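Local coordinates for protein NAD-dependent aldehyde dehydrogenase (Sinorhizobium meliloti, PDB 3U4J) that probably oxidises an aldehyde substrate with NAD or NADP as electron acceptor, as a tetrameric member of the aldehyde dehydrogenase family, at residues E160-N172 with L235-G248. Residues are numbered along the deposited sequence; the frame is centred on the assembly and turned at random.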
loop_
_atom_site.group_PDB
_atom_site.type_symbol
_atom_site.label_atom_id
_atom_site.label_comp_id
_atom_site.label_asym_id
_atom_site.label_seq_id
_atom_site.Cartn_x
_atom_site.Cartn_y
_atom_site.Cartn_z
ATOM N N GLU A 160 1.027 9.226 13.026
ATOM C CA GLU A 160 1.548 10.271 13.907
ATOM C C GLU A 160 2.976 9.886 14.287
ATOM O O GLU A 160 3.367 8.715 14.147
ATOM C CB GLU A 160 0.660 10.423 15.160
ATOM C CG GLU A 160 -0.815 10.747 14.858
ATOM C CD GLU A 160 -1.652 11.016 16.125
ATOM O OE1 GLU A 160 -1.237 10.630 17.247
ATOM O OE2 GLU A 160 -2.740 11.602 15.983
ATOM N N PRO A 161 3.783 10.863 14.720
ATOM C CA PRO A 161 5.146 10.503 15.091
ATOM C C PRO A 161 5.194 9.788 16.442
ATOM O O PRO A 161 4.317 10.033 17.284
ATOM C CB PRO A 161 5.863 11.852 15.181
ATOM C CG PRO A 161 4.832 12.901 15.118
ATOM C CD PRO A 161 3.556 12.328 14.662
ATOM N N VAL A 162 6.192 8.922 16.641
ATOM C CA VAL A 162 6.397 8.282 17.950
ATOM C C VAL A 162 6.764 9.329 19.045
ATOM O O VAL A 162 6.368 9.175 20.187
ATOM C CB VAL A 162 7.403 7.054 17.886
ATOM C CG1 VAL A 162 8.790 7.482 17.560
ATOM C CG2 VAL A 162 7.485 6.292 19.231
ATOM N N GLY A 163 7.497 10.383 18.689
ATOM C CA GLY A 163 7.837 11.470 19.652
ATOM C C GLY A 163 9.337 11.676 19.772
ATOM O O GLY A 163 9.994 11.990 18.796
ATOM N N VAL A 164 9.892 11.482 20.969
ATOM C CA VAL A 164 11.320 11.691 21.200
ATOM C C VAL A 164 12.040 10.376 21.074
ATOM O O VAL A 164 11.743 9.414 21.803
ATOM C CB VAL A 164 11.596 12.259 22.620
ATOM C CG1 VAL A 164 13.112 12.418 22.868
ATOM C CG2 VAL A 164 10.841 13.579 22.820
ATOM N N VAL A 165 13.042 10.359 20.193
ATOM C CA VAL A 165 13.785 9.171 19.889
ATOM C C VAL A 165 15.252 9.356 20.261
ATOM O O VAL A 165 15.921 10.265 19.759
ATOM C CB VAL A 165 13.720 8.874 18.365
ATOM C CG1 VAL A 165 14.442 7.551 18.053
ATOM C CG2 VAL A 165 12.275 8.796 17.894
ATOM N N GLY A 166 15.772 8.471 21.093
ATOM C CA GLY A 166 17.224 8.412 21.306
ATOM C C GLY A 166 17.892 7.499 20.293
ATOM O O GLY A 166 17.540 6.329 20.189
ATOM N N ILE A 167 18.872 8.028 19.567
ATOM C CA ILE A 167 19.560 7.283 18.520
ATOM C C ILE A 167 21.035 7.079 18.883
ATOM O O ILE A 167 21.773 8.034 19.000
ATOM C CB ILE A 167 19.429 8.018 17.163
ATOM C CG1 ILE A 167 17.941 8.249 16.830
ATOM C CG2 ILE A 167 20.163 7.242 16.044
ATOM C CD1 ILE A 167 17.711 9.091 15.548
ATOM N N ILE A 168 21.447 5.832 19.062
ATOM C CA ILE A 168 22.819 5.483 19.475
ATOM C C ILE A 168 23.482 4.780 18.319
ATOM O O ILE A 168 22.954 3.774 17.806
ATOM C CB ILE A 168 22.835 4.577 20.732
ATOM C CG1 ILE A 168 22.062 5.262 21.860
ATOM C CG2 ILE A 168 24.300 4.214 21.153
ATOM C CD1 ILE A 168 21.656 4.327 23.033
ATOM N N THR A 169 24.617 5.313 17.879
ATOM C CA THR A 169 25.257 4.828 16.656
ATOM C C THR A 169 26.676 4.304 16.912
ATOM O O THR A 169 27.322 4.732 17.874
ATOM C CB THR A 169 25.241 5.901 15.560
ATOM O OG1 THR A 169 26.093 7.001 15.934
ATOM C CG2 THR A 169 23.799 6.380 15.336
ATOM N N PRO A 170 27.151 3.351 16.084
ATOM C CA PRO A 170 28.460 2.702 16.306
ATOM C C PRO A 170 29.607 3.391 15.598
ATOM O O PRO A 170 29.386 4.330 14.817
ATOM C CB PRO A 170 28.261 1.311 15.705
ATOM C CG PRO A 170 27.390 1.572 14.535
ATOM C CD PRO A 170 26.440 2.728 14.950
ATOM N N TRP A 171 30.830 2.920 15.865
ATOM C CA TRP A 171 32.039 3.550 15.328
ATOM C C TRP A 171 32.399 3.104 13.907
ATOM O O TRP A 171 33.261 3.696 13.273
ATOM C CB TRP A 171 33.213 3.272 16.267
ATOM C CG TRP A 171 33.327 1.806 16.716
ATOM C CD1 TRP A 171 32.932 1.265 17.927
ATOM C CD2 TRP A 171 33.877 0.722 15.953
ATOM N NE1 TRP A 171 33.211 -0.095 17.949
ATOM C CE2 TRP A 171 33.809 -0.444 16.762
ATOM C CE3 TRP A 171 34.446 0.626 14.681
ATOM C CZ2 TRP A 171 34.271 -1.687 16.319
ATOM C CZ3 TRP A 171 34.941 -0.616 14.253
ATOM C CH2 TRP A 171 34.844 -1.748 15.074
ATOM N N ASN A 172 31.739 2.080 13.396
ATOM C CA ASN A 172 32.160 1.553 12.101
ATOM C C ASN A 172 31.640 2.329 10.897
ATOM O O ASN A 172 32.360 2.467 9.904
ATOM C CB ASN A 172 31.876 0.057 11.984
ATOM C CG ASN A 172 30.375 -0.295 12.043
ATOM O OD1 ASN A 172 29.535 0.477 12.536
ATOM N ND2 ASN A 172 30.039 -1.494 11.549
ATOM N N LEU A 235 19.233 7.446 27.982
ATOM C CA LEU A 235 18.288 7.331 26.852
ATOM C C LEU A 235 17.311 6.164 27.028
ATOM O O LEU A 235 16.119 6.297 26.735
ATOM C CB LEU A 235 19.023 7.249 25.511
ATOM C CG LEU A 235 19.732 8.559 25.125
ATOM C CD1 LEU A 235 20.580 8.355 23.876
ATOM C CD2 LEU A 235 18.731 9.718 24.940
ATOM N N ALA A 236 17.801 5.045 27.570
ATOM C CA ALA A 236 16.933 3.887 27.754
ATOM C C ALA A 236 16.025 3.953 29.000
ATOM O O ALA A 236 14.960 3.292 29.041
ATOM C CB ALA A 236 17.760 2.604 27.714
ATOM N N GLU A 237 16.407 4.749 30.007
ATOM C CA GLU A 237 15.504 4.896 31.171
ATOM C C GLU A 237 14.703 6.200 31.290
ATOM O O GLU A 237 13.675 6.213 31.961
ATOM C CB GLU A 237 16.159 4.464 32.504
ATOM C CG GLU A 237 17.582 4.917 32.709
ATOM C CD GLU A 237 18.271 4.294 33.949
ATOM O OE1 GLU A 237 18.542 3.065 33.967
ATOM O OE2 GLU A 237 18.576 5.064 34.886
ATOM N N ASP A 238 15.111 7.277 30.616
ATOM C CA ASP A 238 14.454 8.564 30.846
ATOM C C ASP A 238 12.966 8.520 30.438
ATOM O O ASP A 238 12.655 8.112 29.330
ATOM C CB ASP A 238 15.189 9.691 30.099
ATOM C CG ASP A 238 14.739 11.073 30.535
ATOM O OD1 ASP A 238 15.576 11.789 31.099
ATOM O OD2 ASP A 238 13.569 11.458 30.347
ATOM N N PRO A 239 12.048 8.945 31.324
ATOM C CA PRO A 239 10.606 8.953 31.005
ATOM C C PRO A 239 10.199 9.841 29.824
ATOM O O PRO A 239 9.117 9.642 29.268
ATOM C CB PRO A 239 9.961 9.522 32.277
ATOM C CG PRO A 239 10.947 9.257 33.352
ATOM C CD PRO A 239 12.304 9.339 32.725
ATOM N N ASN A 240 11.025 10.817 29.461
ATOM C CA ASN A 240 10.683 11.702 28.363
ATOM C C ASN A 240 11.217 11.193 26.997
ATOM O O ASN A 240 11.049 11.855 25.990
ATOM C CB ASN A 240 11.214 13.123 28.620
ATOM C CG ASN A 240 10.439 13.867 29.680
ATOM O OD1 ASN A 240 9.224 13.741 29.807
ATOM N ND2 ASN A 240 11.150 14.678 30.440
ATOM N N VAL A 241 11.871 10.037 26.990
ATOM C CA VAL A 241 12.239 9.358 25.739
ATOM C C VAL A 241 11.149 8.340 25.377
ATOM O O VAL A 241 10.685 7.579 26.242
ATOM C CB VAL A 241 13.603 8.675 25.863
ATOM C CG1 VAL A 241 13.928 7.920 24.554
ATOM C CG2 VAL A 241 14.687 9.716 26.184
ATOM N N ASP A 242 10.712 8.353 24.116
ATOM C CA ASP A 242 9.632 7.470 23.640
ATOM C C ASP A 242 10.150 6.194 22.970
ATOM O O ASP A 242 9.462 5.192 22.924
ATOM C CB ASP A 242 8.700 8.250 22.704
ATOM C CG ASP A 242 8.070 9.458 23.414
ATOM O OD1 ASP A 242 8.261 10.616 22.958
ATOM O OD2 ASP A 242 7.424 9.219 24.469
HETATM N N MSE A 243 11.387 6.238 22.506
HETATM C CA MSE A 243 11.974 5.160 21.750
HETATM C C MSE A 243 13.475 5.252 21.763
HETATM O O MSE A 243 14.027 6.349 21.703
HETATM C CB MSE A 243 11.507 5.258 20.284
HETATM C CG MSE A 243 12.097 4.177 19.416
HETATM SE SE MSE A 243 11.175 4.176 17.665
HETATM C CE MSE A 243 12.269 2.717 16.879
ATOM N N VAL A 244 14.134 4.101 21.802
ATOM C CA VAL A 244 15.588 4.023 21.592
ATOM C C VAL A 244 15.868 3.221 20.335
ATOM O O VAL A 244 15.343 2.104 20.170
ATOM C CB VAL A 244 16.309 3.297 22.758
ATOM C CG1 VAL A 244 17.804 3.330 22.545
ATOM C CG2 VAL A 244 15.972 3.981 24.087
ATOM N N ALA A 245 16.674 3.796 19.455
ATOM C CA ALA A 245 17.090 3.142 18.219
ATOM C C ALA A 245 18.586 2.938 18.369
ATOM O O ALA A 245 19.343 3.901 18.290
ATOM C CB ALA A 245 16.806 4.041 17.029
ATOM N N PHE A 246 18.997 1.697 18.585
ATOM C CA PHE A 246 20.392 1.361 18.872
ATOM C C PHE A 246 20.977 0.538 17.738
ATOM O O PHE A 246 20.313 -0.380 17.209
ATOM C CB PHE A 246 20.490 0.564 20.208
ATOM C CG PHE A 246 21.868 -0.011 20.457
ATOM C CD1 PHE A 246 22.869 0.766 21.074
ATOM C CD2 PHE A 246 22.184 -1.303 20.024
ATOM C CE1 PHE A 246 24.174 0.246 21.291
ATOM C CE2 PHE A 246 23.466 -1.839 20.232
ATOM C CZ PHE A 246 24.468 -1.054 20.870
ATOM N N THR A 247 22.216 0.841 17.378
ATOM C CA THR A 247 22.956 0.060 16.432
ATOM C C THR A 247 24.329 -0.242 17.035
ATOM O O THR A 247 25.055 0.673 17.432
ATOM C CB THR A 247 23.100 0.817 15.073
ATOM O OG1 THR A 247 21.783 1.191 14.591
ATOM C CG2 THR A 247 23.840 -0.076 14.033
ATOM N N GLY A 248 24.670 -1.523 17.130
ATOM C CA GLY A 248 25.958 -1.924 17.721
ATOM C C GLY A 248 25.955 -3.404 18.040
ATOM O O GLY A 248 25.288 -4.175 17.355
HETATM O O HOH W 1 20.967 3.544 15.708
#
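Gly166 and Ala245 lie on neighbouring parallel strands, 164-168 and 243-247, whose axes come within 4.6 Å and are inclined by 19°. Gly166 N donates to Met243 O and Gly166 O accepts from Ala245 N at 2.8 Å; Ile168 repeats the pattern, its N bonded to Ala245 O and its O to Thr247 N. At the start of the pairing Val164 O takes Asp242 N at 2.7 Å and, weakly, Met243 N.

The carboxylate of Asp242 reaches back across this end: OD1 receives Val164 N at 2.7 Å in an almost straight bond (176°), through the lone pair anti to its other oxygen. With CG beside its own backbone N (chi1 -60°), the carboxylate comes up against Gly163 CA, and Arg71 forms a salt bridge with the same OD1. Cutting this side chain back to an alanine would probably leave Val164 N without its acceptor and take from Arg71 the carboxylate it pairs with here.

Strand 153-168 runs between strands 191-195 and 243-247, parallel to both, in the Rossmann-like nucleotide-binding sheet of the aldehyde dehydrogenase fold. Helix 250-261 covers the face bearing Ile168, Val244 and Phe246; helix 174-187 packs on Ile167.

The two branches of Ile168 divide this face: the longer meets Leu235 CD1 through CG1 and Val244 CG1 through its terminal CD1, while CG2, anti to the backbone N, approaches Phe246 CD1 obliquely at 3.7 Å. Gly166 leaves room for Leu235, whose CD2 lies 4.1 Å from Gly166 CA. Further along, the Pro170 ring rests against Thr247, CD 3.9 Å from CB. A water donates to Ile168 O and Ala245 O and also hydrogen-bonds Thr247 OG1 at 2.7 Å, a hydroxyl that also hydrogen-bonds Arg181 NH2, on helix 174-187.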